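Local coordinates for Ice-binding protein isoform1a (Antarctomyces psychrotrophicus, PDB 7BWX), which probably binds to ice crystals, with a fit to water molecules in the ice prism planes, as an antifreeze protein with a right-handed beta-helix (beta-solenoid) fold, at residues 31-36 against 197-202; 126-131 against 153-158; 159-164 against 177-182; 167-172 against 185-190. The protein carries 1 engineered substitution. All coordinates share one frame; numbering follows the deposited sequence.

All four contacts join coils of the same right-handed beta-helix. Contacts 2 and 4 are buried, while contacts 1 and 3 are partly buried. Contacts 3 and 4 pair the same two successive coils on different faces, with Leu163 of contact 3 meeting Leu169 and Ile187 of contact 4. Contact 2 is aromatic and apolar, and its strand 153-157 pairs with the coil of Asn172 of contact 4. Contact 3 is mainly backbone bonds between small residues. Contact 4 adds a polar chain of histidine, glutamate and asparagine, with the glutamate buried. Contact 1 joins residues far apart in sequence, at a corner, through a threonine hydroxyl; its strand 197-200 lies beside strand 179-181 of contact 3.

Contact 1 (31-36 against 197-202); sequences TVINGD and VTLDSN
Thr31 has OG1 anti to its carbonyl carbon, chi1 -68°, and this turns the hydroxyl to the backbone of Asn202 while CG2 lies beside Asn202 O and reaches Leu199 CD1. Asn202 N donates to Thr31 OG1 at 3.0 Å in a fairly straight bond. The same OG1 is also hydrogen-bonded to Asn27 ND2. Ser201 N lies nearby, but its angle is too poor for a bond. The neighbouring backbone adds a second link. Val32 N donates to Asn202 O at 2.9 Å, nearly along the C=O axis. Thr31 CA sits against that same oxygen in a CA-H...O contact. Asn202 therefore engages the chain at 31-32 through both its N-H and its carbonyl.

The apolar part lies on the inner side. Leu199 CD1 is the shared atom. It touches Thr31 CG2 at 4.1 Å, the two side chains crossing at about a right angle. It also meets Ile33 CD1 at 4.1 Å, end methyl to end methyl.

The turn after strand 197-200 is braced from within. Asn202 OD1 takes the N-H of Asp200 at 2.7 Å, with the donor above the carbonyl plane. Asn202 ND2 is held by the carbonyls of Gln182 and Ala185 in the coil next to it. Ser201 OG donates to Asp200 OD1, while Asp200 OD2 is bonded to Thr183.

The contact joins a corner of the beta-helix to residues far back in the sequence. Its chemistry implies a corner fixed by directed bonds to the backbone, with only a small apolar patch beneath.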
loop_
_atom_site.group_PDB
_atom_site.type_symbol
_atom_site.label_atom_id
_atom_site.label_comp_id
_atom_site.label_asym_id
_atom_site.label_seq_id
_atom_site.Cartn_x
_atom_site.Cartn_y
_atom_site.Cartn_z
ATOM N N THR A 31 -3.229 15.899 -6.907
ATOM C CA THR A 31 -2.438 14.826 -6.297
ATOM C C THR A 31 -0.975 15.227 -6.233
ATOM O O THR A 31 -0.454 15.876 -7.155
ATOM C CB THR A 31 -2.721 13.541 -7.074
ATOM O OG1 THR A 31 -4.075 13.140 -6.830
ATOM C CG2 THR A 31 -1.749 12.458 -6.711
ATOM N N VAL A 32 -0.316 14.810 -5.174
ATOM C CA VAL A 32 1.141 14.921 -4.999
ATOM C C VAL A 32 1.686 13.549 -4.643
ATOM O O VAL A 32 1.330 12.960 -3.575
ATOM C CB VAL A 32 1.508 15.957 -3.923
ATOM C CG1 VAL A 32 2.991 15.946 -3.675
ATOM C CG2 VAL A 32 1.018 17.322 -4.333
ATOM N N ILE A 33 2.517 13.029 -5.524
ATOM C CA ILE A 33 3.264 11.769 -5.291
ATOM C C ILE A 33 4.696 12.111 -4.929
ATOM O O ILE A 33 5.455 12.530 -5.841
ATOM C CB ILE A 33 3.228 10.829 -6.509
ATOM C CG1 ILE A 33 1.807 10.574 -7.030
ATOM C CG2 ILE A 33 3.956 9.556 -6.164
ATOM C CD1 ILE A 33 0.874 9.921 -6.048
ATOM N N ASN A 34 5.068 11.912 -3.670
ATOM C CA ASN A 34 6.455 12.124 -3.201
ATOM C C ASN A 34 7.189 10.790 -3.286
ATOM O O ASN A 34 7.339 10.092 -2.282
ATOM C CB ASN A 34 6.537 12.742 -1.798
ATOM C CG ASN A 34 5.867 14.093 -1.749
ATOM O OD1 ASN A 34 6.173 14.955 -2.577
ATOM N ND2 ASN A 34 4.924 14.248 -0.819
ATOM N N GLY A 35 7.623 10.453 -4.488
ATOM C CA GLY A 35 8.173 9.147 -4.837
ATOM C C GLY A 35 8.209 9.009 -6.344
ATOM O O GLY A 35 7.758 9.902 -7.041
ATOM N N ASP A 36 8.687 7.880 -6.799
ATOM C CA ASP A 36 8.737 7.548 -8.232
ATOM C C ASP A 36 7.360 7.054 -8.641
ATOM O O ASP A 36 6.563 6.613 -7.762
ATOM C CB ASP A 36 9.818 6.508 -8.485
ATOM C CG ASP A 36 11.236 6.983 -8.217
ATOM O OD1 ASP A 36 11.456 8.200 -8.108
ATOM O OD2 ASP A 36 12.115 6.103 -8.149
ATOM N N VAL A 197 -3.745 1.885 -10.882
ATOM C CA VAL A 197 -3.963 2.743 -9.687
ATOM C C VAL A 197 -4.869 3.894 -10.125
ATOM O O VAL A 197 -4.552 4.556 -11.142
ATOM C CB VAL A 197 -2.638 3.250 -9.118
ATOM C CG1 VAL A 197 -2.850 4.348 -8.069
ATOM C CG2 VAL A 197 -1.844 2.118 -8.537
ATOM N N THR A 198 -5.942 4.140 -9.395
ATOM C CA THR A 198 -6.761 5.362 -9.603
ATOM C C THR A 198 -6.557 6.288 -8.409
ATOM O O THR A 198 -6.486 5.782 -7.241
ATOM C CB THR A 198 -8.245 5.096 -9.823
ATOM O OG1 THR A 198 -8.844 4.610 -8.621
ATOM C CG2 THR A 198 -8.455 4.099 -10.944
ATOM N N LEU A 199 -6.392 7.572 -8.709
ATOM C CA LEU A 199 -6.108 8.587 -7.670
ATOM C C LEU A 199 -7.108 9.727 -7.817
ATOM O O LEU A 199 -7.503 10.064 -8.941
ATOM C CB LEU A 199 -4.692 9.084 -7.824
ATOM C CG LEU A 199 -3.576 8.035 -7.775
ATOM C CD1 LEU A 199 -2.300 8.668 -8.268
ATOM C CD2 LEU A 199 -3.389 7.469 -6.386
ATOM N N ASP A 200 -7.438 10.357 -6.693
ATOM C CA ASP A 200 -8.231 11.598 -6.694
ATOM C C ASP A 200 -7.718 12.472 -5.531
ATOM O O ASP A 200 -8.034 12.143 -4.384
ATOM C CB ASP A 200 -9.717 11.262 -6.602
ATOM C CG ASP A 200 -10.604 12.521 -6.594
ATOM O OD1 ASP A 200 -10.076 13.649 -6.572
ATOM O OD2 ASP A 200 -11.806 12.365 -6.589
ATOM N N SER A 201 -6.953 13.515 -5.835
ATOM C CA SER A 201 -6.478 14.517 -4.864
ATOM C C SER A 201 -5.825 13.809 -3.702
ATOM O O SER A 201 -6.108 14.162 -2.531
ATOM C CB SER A 201 -7.652 15.369 -4.428
ATOM O OG SER A 201 -8.348 15.769 -5.608
ATOM N N ASN A 202 -4.872 12.933 -3.995
ATOM C CA ASN A 202 -4.201 12.164 -2.926
ATOM C C ASN A 202 -2.819 12.724 -2.647
ATOM O O ASN A 202 -2.236 13.456 -3.473
ATOM C CB ASN A 202 -4.067 10.684 -3.266
ATOM C CG ASN A 202 -5.401 10.117 -3.654
ATOM O OD1 ASN A 202 -5.595 9.742 -4.812
ATOM N ND2 ASN A 202 -6.292 10.046 -2.687
#

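Contact 2 (126-131 against 153-158); sequences WVFQLA and VFWIVG
Trp155 stacks on Phe128 between two neighbouring parallel strands of the right-handed beta-helix. The strands, 126-130 and 153-157, run 9° apart. Along Phe128, CB lies 3.6 Å from Trp155 CE3. Phe128 CG comes to 3.4 Å from Trp155 CZ3, and Phe128 CD1 is also near that atom. Phe128 CD2 lies over the indole's six-membered ring, near CZ3 and CH2. Phe128 CE2 continues over Trp155 CH2, and Phe128 CZ at the tip is 4.1 Å from the same Trp155 CH2. The result is an offset stack with centroids 4.3 Å apart and planes at 10°. Tyr102 meets the Phe128 ring from the coil before. Leu130 CD1 touches the edge of the indole at CE3, and Trp155 NE1 is bonded to Glu170 O. With Trp155 replaced by an alanine, Phe128 would probably lose its stacking partner and Glu170 O this donor. Trp126 CE3 packs on Val153 CG2 on the same face. On the other face Val127 CG1 meets Ile156 CG1 at 3.7 Å. Five backbone bonds join the strands, from Phe154 N to Trp126 O through to the last one, in which Gly158 N donates to Leu130 O at 2.7 Å.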
loop_
_atom_site.group_PDB
_atom_site.type_symbol
_atom_site.label_atom_id
_atom_site.label_comp_id
_atom_site.label_asym_id
_atom_site.label_seq_id
_atom_site.Cartn_x
_atom_site.Cartn_y
_atom_site.Cartn_z
ATOM N N TRP A 126 4.994 -5.910 10.124
ATOM C CA TRP A 126 3.586 -6.298 9.953
ATOM C C TRP A 126 3.365 -6.736 8.501
ATOM O O TRP A 126 3.674 -5.967 7.558
ATOM C CB TRP A 126 2.607 -5.194 10.301
ATOM C CG TRP A 126 2.604 -4.772 11.732
ATOM C CD1 TRP A 126 1.710 -5.102 12.711
ATOM C CD2 TRP A 126 3.579 -3.923 12.336
ATOM N NE1 TRP A 126 2.072 -4.500 13.887
ATOM C CE2 TRP A 126 3.202 -3.751 13.677
ATOM C CE3 TRP A 126 4.711 -3.289 11.862
ATOM C CZ2 TRP A 126 3.967 -2.984 14.557
ATOM C CZ3 TRP A 126 5.450 -2.509 12.717
ATOM C CH2 TRP A 126 5.085 -2.367 14.048
ATOM N N VAL A 127 2.798 -7.916 8.335
ATOM C CA VAL A 127 2.316 -8.393 7.012
ATOM C C VAL A 127 0.857 -8.760 7.210
ATOM O O VAL A 127 0.571 -9.709 7.964
ATOM C CB VAL A 127 3.135 -9.565 6.450
ATOM C CG1 VAL A 127 2.587 -9.941 5.092
ATOM C CG2 VAL A 127 4.600 -9.281 6.396
ATOM N N PHE A 128 -0.033 -7.997 6.592
ATOM C CA PHE A 128 -1.459 -8.290 6.550
ATOM C C PHE A 128 -1.729 -9.091 5.291
ATOM O O PHE A 128 -1.685 -8.522 4.203
ATOM C CB PHE A 128 -2.251 -7.006 6.689
ATOM C CG PHE A 128 -2.098 -6.392 8.062
ATOM C CD1 PHE A 128 -2.944 -6.756 9.099
ATOM C CD2 PHE A 128 -1.132 -5.436 8.299
ATOM C CE1 PHE A 128 -2.784 -6.214 10.373
ATOM C CE2 PHE A 128 -0.988 -4.854 9.550
ATOM C CZ PHE A 128 -1.816 -5.255 10.591
ATOM N N GLN A 129 -2.117 -10.348 5.490
ATOM C CA GLN A 129 -2.467 -11.292 4.400
ATOM C C GLN A 129 -3.973 -11.220 4.247
ATOM O O GLN A 129 -4.699 -11.933 5.016
ATOM C CB GLN A 129 -1.965 -12.709 4.697
ATOM C CG GLN A 129 -0.473 -12.788 4.937
ATOM C CD GLN A 129 -0.063 -14.204 5.254
ATOM O OE1 GLN A 129 -0.688 -14.850 6.102
ATOM N NE2 GLN A 129 0.994 -14.680 4.611
ATOM N N LEU A 130 -4.444 -10.339 3.370
ATOM C CA LEU A 130 -5.884 -10.109 3.141
ATOM C C LEU A 130 -6.295 -10.922 1.911
ATOM O O LEU A 130 -5.867 -10.614 0.809
ATOM C CB LEU A 130 -6.141 -8.610 2.999
ATOM C CG LEU A 130 -5.517 -7.737 4.091
ATOM C CD1 LEU A 130 -5.873 -6.271 3.921
ATOM C CD2 LEU A 130 -5.920 -8.195 5.487
ATOM N N ALA A 131 -7.006 -12.023 2.106
ATOM C CA ALA A 131 -7.265 -12.966 1.003
ATOM C C ALA A 131 -8.018 -12.280 -0.141
ATOM O O ALA A 131 -7.816 -12.730 -1.259
ATOM C CB ALA A 131 -8.009 -14.188 1.474
ATOM N N VAL A 153 5.573 -2.121 7.232
ATOM C CA VAL A 153 4.159 -2.513 7.195
ATOM C C VAL A 153 3.806 -2.861 5.756
ATOM O O VAL A 153 4.102 -2.041 4.882
ATOM C CB VAL A 153 3.310 -1.348 7.721
ATOM C CG1 VAL A 153 1.846 -1.663 7.590
ATOM C CG2 VAL A 153 3.692 -1.007 9.154
ATOM N N PHE A 154 3.232 -4.039 5.535
ATOM C CA PHE A 154 2.868 -4.578 4.199
ATOM C C PHE A 154 1.411 -5.010 4.228
ATOM O O PHE A 154 1.019 -5.880 5.059
ATOM C CB PHE A 154 3.802 -5.743 3.862
ATOM C CG PHE A 154 5.247 -5.334 3.884
ATOM C CD1 PHE A 154 5.835 -4.795 2.754
ATOM C CD2 PHE A 154 6.004 -5.472 5.030
ATOM C CE1 PHE A 154 7.163 -4.400 2.758
ATOM C CE2 PHE A 154 7.327 -5.054 5.041
ATOM C CZ PHE A 154 7.906 -4.525 3.907
ATOM N N TRP A 155 0.622 -4.396 3.369
ATOM C CA TRP A 155 -0.786 -4.738 3.115
ATOM C C TRP A 155 -0.831 -5.607 1.846
ATOM O O TRP A 155 -0.654 -5.067 0.748
ATOM C CB TRP A 155 -1.622 -3.475 2.938
ATOM C CG TRP A 155 -1.533 -2.576 4.122
ATOM C CD1 TRP A 155 -0.697 -1.503 4.316
ATOM C CD2 TRP A 155 -2.246 -2.761 5.349
ATOM N NE1 TRP A 155 -0.902 -0.975 5.563
ATOM C CE2 TRP A 155 -1.854 -1.718 6.215
ATOM C CE3 TRP A 155 -3.254 -3.644 5.745
ATOM C CZ2 TRP A 155 -2.375 -1.598 7.503
ATOM C CZ3 TRP A 155 -3.745 -3.547 7.024
ATOM C CH2 TRP A 155 -3.295 -2.542 7.890
ATOM N N ILE A 156 -0.903 -6.915 2.012
ATOM C CA ILE A 156 -0.881 -7.882 0.877
ATOM C C ILE A 156 -2.329 -8.143 0.514
ATOM O O ILE A 156 -3.054 -8.896 1.264
ATOM C CB ILE A 156 -0.103 -9.160 1.224
ATOM C CG1 ILE A 156 1.270 -8.866 1.810
ATOM C CG2 ILE A 156 -0.016 -10.054 -0.004
ATOM C CD1 ILE A 156 2.172 -8.066 0.923
ATOM N N VAL A 157 -2.814 -7.397 -0.472
ATOM C CA VAL A 157 -4.255 -7.368 -0.804
ATOM C C VAL A 157 -4.516 -8.387 -1.927
ATOM O O VAL A 157 -4.034 -8.165 -3.090
ATOM C CB VAL A 157 -4.678 -5.952 -1.174
ATOM C CG1 VAL A 157 -6.138 -5.894 -1.572
ATOM C CG2 VAL A 157 -4.398 -4.960 -0.031
ATOM N N GLY A 158 -5.294 -9.424 -1.599
ATOM C CA GLY A 158 -5.505 -10.614 -2.442
ATOM C C GLY A 158 -6.253 -10.285 -3.718
ATOM O O GLY A 158 -5.974 -10.949 -4.738
#

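Contact 3 (159-164 against 177-182); sequences SSATLG and ALIAAQ
Ser160 sets its OG against the start of segment 177-182, where it meets Ala177 CB and Leu178 CB, each at 3.4 Å. A chi1 of -64° sets the hydroxyl beside Ser160's own backbone N, where OG accepts the N-H of Leu178 at 3.0 Å. A side chain thus takes a place in the series of bonds between the two segments. Before it, Ala177 N donates to Ser159 O. After it come four backbone bonds, of which Leu163 N to Ala180 O is the straightest, 2.8 Å long and with an angle of 175° at the hydrogen.

At the other end Gln182 reaches across to 159-164, its side chain crossing that of Thr162 at a slant. Its CB is 3.2 Å from Leu163 O, and its amide NE2 passes 3.6 Å from Thr162 CG2. OE1 reaches Gly164 CA. Thr162 is on the same face as Ala180.

On the inner face the groups are apolar. Ala161 CB faces Ile179 CG1 at 4.4 Å, and Leu163 CD1 approaches Ala181 CB. Leu163 and Ile179 also pack on Leu191. Strands 134-136 and 197-200 continue the sheet on either side. Parallel strands in exact register, stacked coil on coil, are typical of one flat face of a beta-solenoid.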
loop_
_atom_site.group_PDB
_atom_site.type_symbol
_atom_site.label_atom_id
_atom_site.label_comp_id
_atom_site.label_asym_id
_atom_site.label_seq_id
_atom_site.Cartn_x
_atom_site.Cartn_y
_atom_site.Cartn_z
ATOM N N SER A 159 -7.119 -9.262 -3.730
ATOM C CA SER A 159 -7.724 -8.719 -4.976
ATOM C C SER A 159 -7.446 -7.205 -5.084
ATOM O O SER A 159 -6.306 -6.832 -5.491
ATOM C CB SER A 159 -9.170 -9.062 -5.133
ATOM O OG SER A 159 -9.950 -8.605 -4.022
ATOM N N SER A 160 -8.404 -6.360 -4.678
ATOM C CA SER A 160 -8.326 -4.908 -4.906
ATOM C C SER A 160 -8.503 -4.150 -3.596
ATOM O O SER A 160 -9.190 -4.648 -2.672
ATOM C CB SER A 160 -9.326 -4.483 -5.939
ATOM O OG SER A 160 -9.025 -5.076 -7.201
ATOM N N ALA A 161 -7.848 -2.990 -3.520
ATOM C CA ALA A 161 -7.903 -2.085 -2.366
ATOM C C ALA A 161 -8.687 -0.842 -2.766
ATOM O O ALA A 161 -8.419 -0.253 -3.852
ATOM C CB ALA A 161 -6.529 -1.732 -1.865
ATOM N N THR A 162 -9.570 -0.410 -1.852
ATOM C CA THR A 162 -10.306 0.858 -1.960
ATOM C C THR A 162 -9.936 1.678 -0.722
ATOM O O THR A 162 -10.314 1.235 0.403
ATOM C CB THR A 162 -11.814 0.608 -2.081
ATOM O OG1 THR A 162 -12.094 -0.364 -3.079
ATOM C CG2 THR A 162 -12.568 1.893 -2.348
ATOM N N LEU A 163 -9.240 2.802 -0.889
ATOM C CA LEU A 163 -8.857 3.641 0.271
ATOM C C LEU A 163 -9.889 4.778 0.363
ATOM O O LEU A 163 -10.104 5.522 -0.620
ATOM C CB LEU A 163 -7.410 4.108 0.122
ATOM C CG LEU A 163 -6.393 3.009 -0.181
ATOM C CD1 LEU A 163 -5.004 3.583 -0.219
ATOM C CD2 LEU A 163 -6.502 1.882 0.845
ATOM N N GLY A 164 -10.534 4.927 1.515
ATOM C CA GLY A 164 -11.716 5.816 1.574
ATOM C C GLY A 164 -11.363 7.301 1.539
ATOM O O GLY A 164 -10.169 7.666 1.739
ATOM N N ALA A 177 -4.582 -6.777 -7.800
ATOM C CA ALA A 177 -5.297 -6.101 -8.898
ATOM C C ALA A 177 -5.325 -4.578 -8.632
ATOM O O ALA A 177 -4.255 -3.979 -8.612
ATOM C CB ALA A 177 -6.641 -6.726 -9.026
ATOM N N LEU A 178 -6.495 -3.977 -8.491
ATOM C CA LEU A 178 -6.674 -2.510 -8.564
ATOM C C LEU A 178 -6.329 -1.889 -7.211
ATOM O O LEU A 178 -6.644 -2.526 -6.183
ATOM C CB LEU A 178 -8.132 -2.203 -8.882
ATOM C CG LEU A 178 -8.451 -0.732 -9.159
ATOM C CD1 LEU A 178 -7.851 -0.348 -10.505
ATOM C CD2 LEU A 178 -9.965 -0.487 -9.184
ATOM N N ILE A 179 -5.749 -0.679 -7.230
ATOM C CA ILE A 179 -5.707 0.186 -6.018
ATOM C C ILE A 179 -6.417 1.461 -6.382
ATOM O O ILE A 179 -5.968 2.126 -7.304
ATOM C CB ILE A 179 -4.301 0.440 -5.474
ATOM C CG1 ILE A 179 -3.611 -0.853 -5.106
ATOM C CG2 ILE A 179 -4.354 1.370 -4.248
ATOM C CD1 ILE A 179 -2.168 -0.707 -4.745
ATOM N N ALA A 180 -7.473 1.806 -5.648
ATOM C CA ALA A 180 -8.238 3.060 -5.833
ATOM C C ALA A 180 -8.110 3.885 -4.545
ATOM O O ALA A 180 -8.518 3.421 -3.481
ATOM C CB ALA A 180 -9.656 2.770 -6.174
ATOM N N ALA A 181 -7.488 5.053 -4.653
ATOM C CA ALA A 181 -7.413 6.029 -3.559
ATOM C C ALA A 181 -8.475 7.090 -3.843
ATOM O O ALA A 181 -8.379 7.828 -4.841
ATOM C CB ALA A 181 -6.005 6.526 -3.462
ATOM N N GLN A 182 -9.496 7.128 -3.010
ATOM C CA GLN A 182 -10.607 8.088 -3.162
ATOM C C GLN A 182 -10.181 9.475 -2.647
ATOM O O GLN A 182 -9.094 9.616 -2.038
ATOM C CB GLN A 182 -11.852 7.551 -2.460
ATOM C CG GLN A 182 -12.377 6.286 -3.133
ATOM C CD GLN A 182 -13.590 5.697 -2.459
ATOM O OE1 GLN A 182 -13.890 5.948 -1.304
ATOM N NE2 GLN A 182 -14.317 4.901 -3.219
#

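Contact 4 (167-172 against 185-190); sequences SHLEGN and ATINGA
Segments 167-172 and 185-190 run parallel and in register, joined by five backbone hydrogen bonds, and both turn a corner near Gly171 and Gly189. The last of these bonds, Ala190 N to Gly171 O, is long at 3.3 Å. A CB on Gly189 would collide with Gly171 O, while Gly171 has backbone angles that suit a residue without one.

The side chains make a polar row. His168 has CG anti to its backbone N, chi1 180°, which lays the ring along its own strand, toward Glu170, with its ND1 edge to Thr186. Its ND1 meets Thr186 OG1 at 2.8 Å at the ring edge. Its NE2 donates to Glu170 OE2 at 2.7 Å, nearly in the ring plane but from above the carboxylate plane. Asn188 ND2 gives the same OE2 a second bond of 3.1 Å, on the syn side and from the same face. Glu170 is bent at chi2, -85°, and lies beside Asn188, with OE1 close to Asn188 CB. A leucine in place of Glu170 would probably leave His168 NE2 and Asn188 ND2 without their shared acceptor and the ring freer to turn.

On the inner face Leu169 CD2 packs on Ile187 CG2 at 3.9 Å. One water bridges Ser167 OG and Thr186 O, and another bridges Ser167 O and Thr186 OG1. Ser167 OG is bonded to Gly164 O as well.

Glu170 is buried, and the two donors on OE2 satisfy that oxygen there. The nearby carboxylate may also polarise the imidazole, and the histidine's two nitrogens tie Thr186 to Glu170.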
loop_
_atom_site.group_PDB
_atom_site.type_symbol
_atom_site.label_atom_id
_atom_site.label_comp_id
_atom_site.label_asym_id
_atom_site.label_seq_id
_atom_site.Cartn_x
_atom_site.Cartn_y
_atom_site.Cartn_z
ATOM N N SER A 167 -9.115 9.320 4.141
ATOM C CA SER A 167 -8.473 8.294 4.981
ATOM C C SER A 167 -6.965 8.503 4.997
ATOM O O SER A 167 -6.432 9.216 4.128
ATOM C CB SER A 167 -8.787 6.886 4.492
ATOM O OG SER A 167 -8.238 6.675 3.198
ATOM N N HIS A 168 -6.302 7.885 5.951
ATOM C CA HIS A 168 -4.843 7.910 6.077
ATOM C C HIS A 168 -4.332 6.498 6.286
ATOM O O HIS A 168 -4.837 5.794 7.153
ATOM C CB HIS A 168 -4.378 8.837 7.202
ATOM C CG HIS A 168 -2.900 8.847 7.311
ATOM N ND1 HIS A 168 -2.122 9.453 6.344
ATOM C CD2 HIS A 168 -2.046 8.230 8.168
ATOM C CE1 HIS A 168 -0.846 9.259 6.641
ATOM N NE2 HIS A 168 -0.770 8.537 7.777
ATOM N N LEU A 169 -3.340 6.102 5.487
ATOM C CA LEU A 169 -2.728 4.762 5.588
ATOM C C LEU A 169 -1.227 4.920 5.752
ATOM O O LEU A 169 -0.616 5.885 5.201
ATOM C CB LEU A 169 -3.098 3.934 4.360
ATOM C CG LEU A 169 -2.527 2.521 4.299
ATOM C CD1 LEU A 169 -3.495 1.564 3.636
ATOM C CD2 LEU A 169 -1.208 2.511 3.519
ATOM N N GLU A 170 -0.682 4.028 6.557
ATOM C CA GLU A 170 0.752 3.834 6.723
ATOM C C GLU A 170 1.031 2.449 6.133
ATOM O O GLU A 170 0.326 1.480 6.488
ATOM C CB GLU A 170 1.158 3.932 8.200
ATOM C CG GLU A 170 0.824 5.295 8.847
ATOM C CD GLU A 170 1.868 6.374 8.654
ATOM O OE1 GLU A 170 3.024 6.013 8.329
ATOM O OE2 GLU A 170 1.559 7.574 8.834
ATOM N N GLY A 171 2.042 2.375 5.288
ATOM C CA GLY A 171 2.566 1.091 4.835
ATOM C C GLY A 171 2.554 0.906 3.320
ATOM O O GLY A 171 2.109 1.796 2.595
ATOM N N ASN A 172 3.094 -0.239 2.900
ATOM C CA ASN A 172 3.239 -0.645 1.474
ATOM C C ASN A 172 2.027 -1.492 1.098
ATOM O O ASN A 172 1.826 -2.555 1.678
ATOM C CB ASN A 172 4.577 -1.356 1.297
ATOM C CG ASN A 172 5.751 -0.485 1.684
ATOM O OD1 ASN A 172 5.934 0.595 1.117
ATOM N ND2 ASN A 172 6.555 -0.953 2.627
ATOM N N ALA A 185 -7.600 10.851 0.150
ATOM C CA ALA A 185 -6.843 9.825 0.906
ATOM C C ALA A 185 -5.349 10.155 0.897
ATOM O O ALA A 185 -4.800 10.608 -0.144
ATOM C CB ALA A 185 -7.129 8.442 0.379
ATOM N N THR A 186 -4.673 9.866 2.002
ATOM C CA THR A 186 -3.234 10.126 2.170
ATOM C C THR A 186 -2.568 8.822 2.567
ATOM O O THR A 186 -3.199 7.970 3.266
ATOM C CB THR A 186 -2.969 11.281 3.152
ATOM O OG1 THR A 186 -3.474 10.940 4.442
ATOM C CG2 THR A 186 -3.600 12.575 2.673
ATOM N N ILE A 187 -1.329 8.675 2.128
ATOM C CA ILE A 187 -0.536 7.446 2.339
ATOM C C ILE A 187 0.904 7.862 2.633
ATOM O O ILE A 187 1.511 8.607 1.853
ATOM C CB ILE A 187 -0.641 6.498 1.107
ATOM C CG1 ILE A 187 -2.069 6.046 0.841
ATOM C CG2 ILE A 187 0.265 5.288 1.296
ATOM C CD1 ILE A 187 -2.816 6.895 -0.169
ATOM N N ASN A 188 1.424 7.365 3.734
ATOM C CA ASN A 188 2.859 7.278 4.040
ATOM C C ASN A 188 3.242 5.848 3.778
ATOM O O ASN A 188 2.980 4.965 4.634
ATOM C CB ASN A 188 3.189 7.688 5.487
ATOM C CG ASN A 188 3.118 9.201 5.673
ATOM O OD1 ASN A 188 3.326 9.987 4.722
ATOM N ND2 ASN A 188 2.799 9.623 6.889
ATOM N N GLY A 189 3.781 5.627 2.577
ATOM C CA GLY A 189 4.045 4.271 2.065
ATOM C C GLY A 189 4.006 4.288 0.564
ATOM O O GLY A 189 4.576 5.233 -0.045
ATOM N N ALA A 190 3.326 3.328 -0.032
ATOM C CA ALA A 190 3.396 3.107 -1.491
ATOM C C ALA A 190 2.173 2.349 -1.964
ATOM O O ALA A 190 1.606 1.604 -1.161
ATOM C CB ALA A 190 4.667 2.378 -1.805
HETATM O O HOH W 1 -5.592 6.237 2.772
HETATM O O HOH W 2 -6.114 11.735 5.106
#